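Aldo-keto reductase family 1 member C1 (PDB 1QWK) probably acts as an NADPH-dependent aldose reductase, converting carbonyl groups to alcohols as other members of the aldo-keto reductase family do. Local coordinates at residues Ile78-Trp83 with Asp109-His114; Lys148-Ser153 with Pro170-Gln175; Val14-Ile19 with Tyr43-Thr48. All blocks are in the same frame, centred on the assembly; numbering follows the deposited sequence.

How the contacts relate
All three contacts lie within one aldo-keto reductase chain folded around a parallel (beta/alpha)8 barrel. Contact 3 (14-19 with 43-48) closes first along the chain, then contact 1 (78-83 with 109-114), then contact 2 (148-153 with 170-175). Contacts 1 and 2 are parallel strand pairs with centres about 8 Å apart, joined because strand 110-113 neighbours strand 150-153: Y111 bonds through its backbone to A149 and G151. Contact 3 sets the N-terminal hairpin against strand 45-47; its centre is about 12 Å from contact 1 and 13 Å from contact 2. A salt bridge from D47 to K81 ties contact 3 to the predicted catalytic site in contact 1.

Contact 1: residues Ile78-Trp83 with Asp109-His114; sequences ITTKAW and DLYLAH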
loop_
_atom_site.group_PDB
_atom_site.type_symbol
_atom_site.label_atom_id
_atom_site.label_comp_id
_atom_site.label_asym_id
_atom_site.label_seq_id
_atom_site.Cartn_x
_atom_site.Cartn_y
_atom_site.Cartn_z
ATOM N N ILE A 78 -7.943 -9.120 -1.955
ATOM C CA ILE A 78 -6.520 -9.451 -1.998
ATOM C C ILE A 78 -5.798 -8.667 -3.093
ATOM O O ILE A 78 -6.191 -8.709 -4.258
ATOM C CB ILE A 78 -6.306 -10.962 -2.267
ATOM C CG1 ILE A 78 -7.066 -11.796 -1.224
ATOM C CG2 ILE A 78 -4.814 -11.288 -2.272
ATOM C CD1 ILE A 78 -6.700 -11.495 0.214
ATOM N N THR A 79 -4.744 -7.959 -2.702
ATOM C CA THR A 79 -3.938 -7.167 -3.628
ATOM C C THR A 79 -2.526 -7.731 -3.702
ATOM O O THR A 79 -1.941 -8.041 -2.675
ATOM C CB THR A 79 -3.764 -5.701 -3.141
ATOM O OG1 THR A 79 -5.034 -5.057 -3.075
ATOM C CG2 THR A 79 -2.835 -4.922 -4.084
ATOM N N THR A 80 -1.988 -7.893 -4.905
ATOM C CA THR A 80 -0.609 -8.319 -5.011
ATOM C C THR A 80 0.037 -7.492 -6.110
ATOM O O THR A 80 -0.653 -6.782 -6.852
ATOM C CB THR A 80 -0.431 -9.839 -5.261
ATOM O OG1 THR A 80 0.937 -10.185 -4.998
ATOM C CG2 THR A 80 -0.766 -10.214 -6.692
ATOM N N LYS A 81 1.360 -7.568 -6.205
ATOM C CA LYS A 81 2.086 -6.757 -7.172
ATOM C C LYS A 81 3.171 -7.501 -7.930
ATOM O O LYS A 81 3.858 -8.363 -7.371
ATOM C CB LYS A 81 2.721 -5.569 -6.444
ATOM C CG LYS A 81 1.849 -4.937 -5.371
ATOM C CD LYS A 81 2.545 -3.734 -4.745
ATOM C CE LYS A 81 1.888 -3.331 -3.432
ATOM N NZ LYS A 81 2.124 -4.371 -2.377
ATOM N N ALA A 82 3.334 -7.149 -9.200
ATOM C CA ALA A 82 4.359 -7.768 -10.039
ATOM C C ALA A 82 5.680 -7.043 -9.813
ATOM O O ALA A 82 5.717 -5.816 -9.789
ATOM C CB ALA A 82 3.951 -7.667 -11.514
ATOM N N TRP A 83 6.759 -7.801 -9.636
ATOM C CA TRP A 83 8.077 -7.213 -9.412
ATOM C C TRP A 83 8.717 -6.808 -10.749
ATOM O O TRP A 83 8.178 -7.099 -11.817
ATOM C CB TRP A 83 8.978 -8.195 -8.653
ATOM C CG TRP A 83 10.237 -7.576 -8.138
ATOM C CD1 TRP A 83 11.502 -8.073 -8.261
ATOM C CD2 TRP A 83 10.365 -6.322 -7.446
ATOM N NE1 TRP A 83 12.409 -7.207 -7.696
ATOM C CE2 TRP A 83 11.741 -6.126 -7.188
ATOM C CE3 TRP A 83 9.450 -5.348 -7.022
ATOM C CZ2 TRP A 83 12.228 -4.989 -6.524
ATOM C CZ3 TRP A 83 9.934 -4.217 -6.361
ATOM C CH2 TRP A 83 11.311 -4.050 -6.120
ATOM N N ASP A 109 -8.070 -9.512 -6.395
ATOM C CA ASP A 109 -8.965 -8.382 -6.546
ATOM C C ASP A 109 -8.276 -7.192 -7.202
ATOM O O ASP A 109 -8.897 -6.458 -7.972
ATOM C CB ASP A 109 -9.541 -8.030 -5.176
ATOM C CG ASP A 109 -10.354 -9.183 -4.590
ATOM O OD1 ASP A 109 -11.564 -9.284 -4.899
ATOM O OD2 ASP A 109 -9.773 -10.008 -3.851
ATOM N N LEU A 110 -6.987 -7.027 -6.929
ATOM C CA LEU A 110 -6.221 -5.927 -7.507
ATOM C C LEU A 110 -4.793 -6.382 -7.789
ATOM O O LEU A 110 -4.154 -6.999 -6.936
ATOM C CB LEU A 110 -6.216 -4.728 -6.543
ATOM C CG LEU A 110 -5.388 -3.490 -6.941
ATOM C CD1 LEU A 110 -5.901 -2.906 -8.245
ATOM C CD2 LEU A 110 -5.464 -2.445 -5.823
ATOM N N TYR A 111 -4.302 -6.091 -8.992
ATOM C CA TYR A 111 -2.945 -6.461 -9.385
ATOM C C TYR A 111 -2.222 -5.201 -9.834
ATOM O O TYR A 111 -2.678 -4.518 -10.752
ATOM C CB TYR A 111 -2.975 -7.478 -10.527
ATOM C CG TYR A 111 -1.640 -8.119 -10.812
ATOM C CD1 TYR A 111 -0.867 -8.657 -9.777
ATOM C CD2 TYR A 111 -1.173 -8.247 -12.117
ATOM C CE1 TYR A 111 0.331 -9.312 -10.040
ATOM C CE2 TYR A 111 0.023 -8.902 -12.388
ATOM C CZ TYR A 111 0.768 -9.433 -11.351
ATOM O OH TYR A 111 1.932 -10.110 -11.629
ATOM N N LEU A 112 -1.094 -4.902 -9.193
ATOM C CA LEU A 112 -0.335 -3.684 -9.488
ATOM C C LEU A 112 1.069 -3.894 -10.017
ATOM O O LEU A 112 1.709 -4.898 -9.717
ATOM C CB LEU A 112 -0.200 -2.844 -8.210
ATOM C CG LEU A 112 -1.428 -2.586 -7.333
ATOM C CD1 LEU A 112 -0.998 -1.849 -6.078
ATOM C CD2 LEU A 112 -2.461 -1.794 -8.112
ATOM N N ALA A 113 1.549 -2.940 -10.807
ATOM C CA ALA A 113 2.931 -2.988 -11.266
ATOM C C ALA A 113 3.607 -2.376 -10.026
ATOM O O ALA A 113 3.321 -1.235 -9.670
ATOM C CB ALA A 113 3.121 -2.078 -12.488
ATOM N N HIS A 114 4.477 -3.130 -9.358
ATOM C CA HIS A 114 5.131 -2.662 -8.130
ATOM C C HIS A 114 5.993 -1.432 -8.371
ATOM O O HIS A 114 6.187 -0.609 -7.478
ATOM C CB HIS A 114 5.995 -3.783 -7.554
ATOM C CG HIS A 114 6.161 -3.742 -6.068
ATOM N ND1 HIS A 114 6.220 -2.567 -5.349
ATOM C CD2 HIS A 114 6.338 -4.740 -5.170
ATOM C CE1 HIS A 114 6.427 -2.842 -4.073
ATOM N NE2 HIS A 114 6.502 -4.155 -3.938
#
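K81 and W83 hold the imidazole of H114 between them. K81 CD sits over the centre of one face in a CH-pi contact, 3.8 Å from the centroid of the H114 ring and only 6° off its normal. On the opposite face W83 brings its edge, with CZ3 toward the rim, in an edge-to-face pair with planes at 76°. W83 and H114 are partly exposed at this end, and so is D109 at the other, where its OD2 receives I78 N at 2.8 Å and also forms a salt bridge with R73.

Between these ends the parallel strands are tightly packed and buried. T80 N bonds to L110 O, L112 N to T80 O, and A82 N to L112 O at 2.8 Å. T79, L110, K81 and L112 share one face of the sheet; T80, Y111 and A82 share the other. The Y111 ring lies along the neighbouring strand because chi1 (-169°) turns CG away from the backbone N: T80 CG2 meets its edge 3.5 Å from Y111 CD1, and A82 CB lies 3.2 Å from Y111 OH. Replacing Y111 by an alanine is likely to open a gap beside L92 and L96 of helix 92-103 and take away the ring that T80 CG2 and A82 CB rest on.

K81 NZ continues to D47 in a salt bridge, and its side chain approaches Y52, the predicted proton donor. The whole is a beta-alpha-beta crossover of the TIM barrel, its C-terminal end carrying K81 and H114 of the predicted aldo-keto reductase active site.

Contact 2: residues Lys148-Ser153 with Pro170-Gln175; sequences KAVGVS and PVHNSQ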
loop_
_atom_site.group_PDB
_atom_site.type_symbol
_atom_site.label_atom_id
_atom_site.label_comp_id
_atom_site.label_asym_id
_atom_site.label_seq_id
_atom_site.Cartn_x
_atom_site.Cartn_y
_atom_site.Cartn_z
ATOM N N LYS A 148 -9.450 -8.567 -10.757
ATOM C CA LYS A 148 -10.703 -7.811 -10.809
ATOM C C LYS A 148 -10.486 -6.315 -11.015
ATOM O O LYS A 148 -11.433 -5.578 -11.285
ATOM C CB LYS A 148 -11.517 -8.032 -9.530
ATOM C CG LYS A 148 -11.907 -9.486 -9.280
ATOM C CD LYS A 148 -12.824 -10.021 -10.367
ATOM C CE LYS A 148 -13.340 -11.412 -10.015
ATOM N NZ LYS A 148 -14.258 -11.947 -11.061
ATOM N N ALA A 149 -9.237 -5.883 -10.886
ATOM C CA ALA A 149 -8.862 -4.484 -11.057
ATOM C C ALA A 149 -7.346 -4.444 -11.227
ATOM O O ALA A 149 -6.640 -5.341 -10.757
ATOM C CB ALA A 149 -9.279 -3.663 -9.825
ATOM N N VAL A 150 -6.844 -3.413 -11.897
ATOM C CA VAL A 150 -5.412 -3.288 -12.118
ATOM C C VAL A 150 -4.932 -1.876 -11.819
ATOM O O VAL A 150 -5.700 -0.916 -11.895
ATOM C CB VAL A 150 -5.018 -3.667 -13.573
ATOM C CG1 VAL A 150 -5.075 -5.188 -13.745
ATOM C CG2 VAL A 150 -5.946 -2.992 -14.567
ATOM N N GLY A 151 -3.656 -1.754 -11.475
ATOM C CA GLY A 151 -3.113 -0.451 -11.149
ATOM C C GLY A 151 -1.604 -0.415 -11.108
ATOM O O GLY A 151 -0.929 -1.342 -11.553
ATOM N N VAL A 152 -1.079 0.664 -10.543
ATOM C CA VAL A 152 0.355 0.869 -10.478
ATOM C C VAL A 152 0.826 1.349 -9.108
ATOM O O VAL A 152 0.031 1.804 -8.281
ATOM C CB VAL A 152 0.771 1.911 -11.528
ATOM C CG1 VAL A 152 0.268 1.482 -12.911
ATOM C CG2 VAL A 152 0.178 3.271 -11.158
ATOM N N SER A 153 2.131 1.246 -8.877
ATOM C CA SER A 153 2.720 1.693 -7.624
ATOM C C SER A 153 4.049 2.369 -7.926
ATOM O O SER A 153 4.830 1.885 -8.740
ATOM C CB SER A 153 2.946 0.510 -6.677
ATOM O OG SER A 153 3.375 0.966 -5.397
ATOM N N PRO A 170 -8.634 1.396 -17.916
ATOM C CA PRO A 170 -8.121 2.513 -17.117
ATOM C C PRO A 170 -7.320 2.031 -15.911
ATOM O O PRO A 170 -7.472 0.891 -15.468
ATOM C CB PRO A 170 -9.392 3.244 -16.688
ATOM C CG PRO A 170 -10.321 2.994 -17.839
ATOM C CD PRO A 170 -10.087 1.523 -18.121
ATOM N N VAL A 171 -6.445 2.889 -15.399
ATOM C CA VAL A 171 -5.680 2.553 -14.206
ATOM C C VAL A 171 -6.703 2.719 -13.077
ATOM O O VAL A 171 -7.262 3.799 -12.904
ATOM C CB VAL A 171 -4.506 3.534 -14.007
ATOM C CG1 VAL A 171 -3.837 3.284 -12.663
ATOM C CG2 VAL A 171 -3.496 3.365 -15.141
ATOM N N HIS A 172 -6.952 1.658 -12.310
ATOM C CA HIS A 172 -7.956 1.716 -11.241
ATOM C C HIS A 172 -7.423 2.202 -9.898
ATOM O O HIS A 172 -8.181 2.727 -9.080
ATOM C CB HIS A 172 -8.593 0.333 -11.016
ATOM C CG HIS A 172 -9.164 -0.294 -12.254
ATOM N ND1 HIS A 172 -10.145 0.306 -13.016
ATOM C CD2 HIS A 172 -8.906 -1.484 -12.843
ATOM C CE1 HIS A 172 -10.468 -0.489 -14.019
ATOM N NE2 HIS A 172 -9.731 -1.583 -13.938
ATOM N N ASN A 173 -6.126 2.019 -9.669
ATOM C CA ASN A 173 -5.523 2.401 -8.394
ATOM C C ASN A 173 -4.044 2.757 -8.523
ATOM O O ASN A 173 -3.345 2.255 -9.405
ATOM C CB ASN A 173 -5.713 1.243 -7.395
ATOM C CG ASN A 173 -4.939 1.433 -6.090
ATOM O OD1 ASN A 173 -3.837 0.900 -5.915
ATOM N ND2 ASN A 173 -5.524 2.180 -5.163
ATOM N N SER A 174 -3.586 3.647 -7.648
ATOM C CA SER A 174 -2.190 4.064 -7.589
ATOM C C SER A 174 -1.785 3.971 -6.122
ATOM O O SER A 174 -2.399 4.604 -5.262
ATOM C CB SER A 174 -2.022 5.507 -8.073
ATOM O OG SER A 174 -0.721 5.990 -7.749
ATOM N N GLN A 175 -0.769 3.163 -5.841
ATOM C CA GLN A 175 -0.288 2.989 -4.480
ATOM C C GLN A 175 1.052 3.688 -4.345
ATOM O O GLN A 175 2.017 3.344 -5.033
ATOM C CB GLN A 175 -0.135 1.504 -4.135
ATOM C CG GLN A 175 0.257 1.269 -2.683
ATOM C CD GLN A 175 0.323 -0.200 -2.303
ATOM O OE1 GLN A 175 -0.626 -0.963 -2.528
ATOM N NE2 GLN A 175 1.434 -0.598 -1.701
#
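Strands 150-153 and 173-175 form a buried parallel beta pair, the fifth and sixth strands of the TIM barrel, linked by helix 157-164 in a beta-alpha-beta unit. V152 bonds to the neighbouring strand through both its backbone N and its O: the N to N173 O at 3.0 Å, the O from Q175 N at 2.9 Å. Before it, H172 N reaches V150 O at 2.9 Å. From that bond to the next, segment 170-175 advances one residue further than regular parallel pairing would, with H172 itself in a helical backbone conformation (psi -26°). N173 N falls at this irregularity.

The imidazole of H172 fills the entrance to the pair. Its CG stands beside its own backbone N (chi1 -54°), which sends the ring back across the other strand: the edge at H172 CD2 lies 3.0 Å from V150 N, nearly in the ring plane, and the same carbon touches V150 CG2 and A149 CB. P170 O lies above one face, over the ring centre, and ND1 bonds to S11 OG in the N-terminal hairpin loop.

On the outer face V152 CG2 packs on V171 CG1 at 4.3 Å, with W135 of helix 131-143 touching both residues. At the far end S153 OG donates to Q175 O at 2.8 Å, coming from above the carbonyl plane by 37°. Inside the barrel N173 ND2 bonds to S197 and T199 of the next strand.

Three of the four hydrogen bonds thus run from backbone amide to carbonyl. The fourth spends the S153 hydroxyl proton on the carbonyl of Q175, a residue whose side chain packs beside K81, while N173 N remains a buried donor without a partner.

Contact 3: residues Val14-Ile19 with Tyr43-Thr48; sequences VEMPVI and YRLIDT
L45 meets M16 and P17 where the N-terminal beta-hairpin, strands 7-9 and 15-17, lies across the N-terminal end of the TIM barrel, the arrangement known from aldo-keto reductases. No direct hydrogen bond joins the two segments, and the first shell is apolar. L45 directs CD1 to M16 CG at 3.6 Å, its CG swung to the far side from the backbone N (chi1 -178°), and the same methyl lies 3.7 Å from P17 O. Nearer the backbone, P17 CB rests 3.8 Å from L45 CB, while P17 CG sits against R44 O. Beyond P17, I19 CG1 approaches Y43 CE1 at 3.8 Å, its CD1 touching the same ring atom, the two side chains crossing at a slant.

Around this shell lie barrel strands and helices. F77 of strand 77-82 touches both P17 and L45, and L261 of strand 259-261 packs on L45. The Y43 ring is held by helix 267-274, its OH bonded to I270 O and F274 beside it. R44 turns its guanidinium back on its own segment, where NH1 bonds to Y43 O at 2.8 Å, above that carbonyl's plane, and to V39 O in helix 28-41. Polar contact between the segments is left to one water, which donates to I19 O at 2.7 Å and accepts from R44 N at 2.8 Å.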
loop_
_atom_site.group_PDB
_atom_site.type_symbol
_atom_site.label_atom_id
_atom_site.label_comp_id
_atom_site.label_asym_id
_atom_site.label_seq_id
_atom_site.Cartn_x
_atom_site.Cartn_y
_atom_site.Cartn_z
ATOM N N VAL A 14 -15.752 -2.062 -8.736
ATOM C CA VAL A 14 -15.201 -2.900 -7.680
ATOM C C VAL A 14 -15.030 -2.104 -6.391
ATOM O O VAL A 14 -14.509 -0.989 -6.408
ATOM C CB VAL A 14 -13.831 -3.478 -8.098
ATOM C CG1 VAL A 14 -13.174 -4.185 -6.915
ATOM C CG2 VAL A 14 -14.012 -4.437 -9.259
ATOM N N GLU A 15 -15.483 -2.678 -5.278
ATOM C CA GLU A 15 -15.371 -2.037 -3.967
ATOM C C GLU A 15 -14.082 -2.464 -3.267
ATOM O O GLU A 15 -13.845 -3.655 -3.067
ATOM C CB GLU A 15 -16.575 -2.416 -3.099
ATOM C CG GLU A 15 -17.884 -1.766 -3.524
ATOM C CD GLU A 15 -18.074 -0.388 -2.915
ATOM O OE1 GLU A 15 -17.231 0.502 -3.160
ATOM O OE2 GLU A 15 -19.072 -0.194 -2.183
ATOM N N MET A 16 -13.252 -1.493 -2.895
ATOM C CA MET A 16 -11.986 -1.774 -2.218
ATOM C C MET A 16 -11.989 -1.251 -0.780
ATOM O O MET A 16 -12.151 -0.057 -0.551
ATOM C CB MET A 16 -10.826 -1.129 -2.987
ATOM C CG MET A 16 -9.462 -1.284 -2.317
ATOM S SD MET A 16 -8.114 -0.515 -3.256
ATOM C CE MET A 16 -8.408 1.223 -2.898
ATOM N N PRO A 17 -11.806 -2.145 0.209
ATOM C CA PRO A 17 -11.793 -1.720 1.617
ATOM C C PRO A 17 -10.802 -0.575 1.823
ATOM O O PRO A 17 -9.692 -0.611 1.297
ATOM C CB PRO A 17 -11.378 -2.991 2.355
ATOM C CG PRO A 17 -11.971 -4.086 1.490
ATOM C CD PRO A 17 -11.635 -3.606 0.092
ATOM N N VAL A 18 -11.210 0.427 2.599
ATOM C CA VAL A 18 -10.389 1.606 2.859
ATOM C C VAL A 18 -9.170 1.349 3.736
ATOM O O VAL A 18 -8.232 2.145 3.743
ATOM C CB VAL A 18 -11.219 2.738 3.503
ATOM C CG1 VAL A 18 -12.347 3.150 2.567
ATOM C CG2 VAL A 18 -11.776 2.279 4.845
ATOM N N ILE A 19 -9.187 0.258 4.492
ATOM C CA ILE A 19 -8.054 -0.076 5.339
ATOM C C ILE A 19 -7.669 -1.527 5.101
ATOM O O ILE A 19 -8.525 -2.404 4.983
ATOM C CB ILE A 19 -8.364 0.161 6.842
ATOM C CG1 ILE A 19 -7.139 -0.202 7.692
ATOM C CG2 ILE A 19 -9.589 -0.641 7.264
ATOM C CD1 ILE A 19 -7.255 0.236 9.152
ATOM N N TYR A 43 -10.409 -6.327 9.476
ATOM C CA TYR A 43 -9.730 -6.000 8.219
ATOM C C TYR A 43 -10.257 -6.898 7.114
ATOM O O TYR A 43 -10.418 -8.098 7.318
ATOM C CB TYR A 43 -8.227 -6.241 8.335
ATOM C CG TYR A 43 -7.462 -5.228 9.147
ATOM C CD1 TYR A 43 -6.636 -4.294 8.521
ATOM C CD2 TYR A 43 -7.490 -5.255 10.538
ATOM C CE1 TYR A 43 -5.848 -3.422 9.262
ATOM C CE2 TYR A 43 -6.704 -4.383 11.288
ATOM C CZ TYR A 43 -5.882 -3.476 10.645
ATOM O OH TYR A 43 -5.064 -2.649 11.381
ATOM N N ARG A 44 -10.496 -6.329 5.939
ATOM C CA ARG A 44 -10.998 -7.118 4.826
ATOM C C ARG A 44 -10.131 -6.989 3.580
ATOM O O ARG A 44 -10.510 -7.435 2.501
ATOM C CB ARG A 44 -12.454 -6.742 4.530
ATOM C CG ARG A 44 -13.416 -7.198 5.625
ATOM C CD ARG A 44 -13.521 -8.723 5.650
ATOM N NE ARG A 44 -14.401 -9.215 6.713
ATOM C CZ ARG A 44 -14.019 -9.435 7.967
ATOM N NH1 ARG A 44 -12.762 -9.212 8.334
ATOM N NH2 ARG A 44 -14.895 -9.887 8.854
ATOM N N LEU A 45 -8.966 -6.369 3.729
ATOM C CA LEU A 45 -8.033 -6.240 2.610
ATOM C C LEU A 45 -6.636 -6.636 3.080
ATOM O O LEU A 45 -6.191 -6.231 4.156
ATOM C CB LEU A 45 -8.016 -4.803 2.055
ATOM C CG LEU A 45 -7.110 -4.565 0.832
ATOM C CD1 LEU A 45 -7.649 -3.424 -0.027
ATOM C CD2 LEU A 45 -5.692 -4.251 1.304
ATOM N N ILE A 46 -5.969 -7.450 2.269
ATOM C CA ILE A 46 -4.608 -7.902 2.539
ATOM C C ILE A 46 -3.765 -7.484 1.338
ATOM O O ILE A 46 -4.090 -7.816 0.196
ATOM C CB ILE A 46 -4.517 -9.448 2.683
ATOM C CG1 ILE A 46 -5.445 -9.932 3.808
ATOM C CG2 ILE A 46 -3.073 -9.858 2.968
ATOM C CD1 ILE A 46 -5.225 -9.243 5.143
ATOM N N ASP A 47 -2.687 -6.752 1.600
ATOM C CA ASP A 47 -1.804 -6.268 0.544
ATOM C C ASP A 47 -0.468 -6.995 0.581
ATOM O O ASP A 47 0.217 -6.996 1.602
ATOM C CB ASP A 47 -1.558 -4.766 0.717
ATOM C CG ASP A 47 -0.748 -4.178 -0.414
ATOM O OD1 ASP A 47 -1.354 -3.736 -1.419
ATOM O OD2 ASP A 47 0.498 -4.175 -0.317
ATOM N N THR A 48 -0.103 -7.613 -0.535
ATOM C CA THR A 48 1.149 -8.341 -0.619
ATOM C C THR A 48 1.857 -8.028 -1.933
ATOM O O THR A 48 1.444 -7.130 -2.676
ATOM C CB THR A 48 0.901 -9.865 -0.492
ATOM O OG1 THR A 48 2.153 -10.552 -0.399
ATOM C CG2 THR A 48 0.121 -10.383 -1.685
HETATM O O HOH W 1 -10.867 -3.545 5.835
#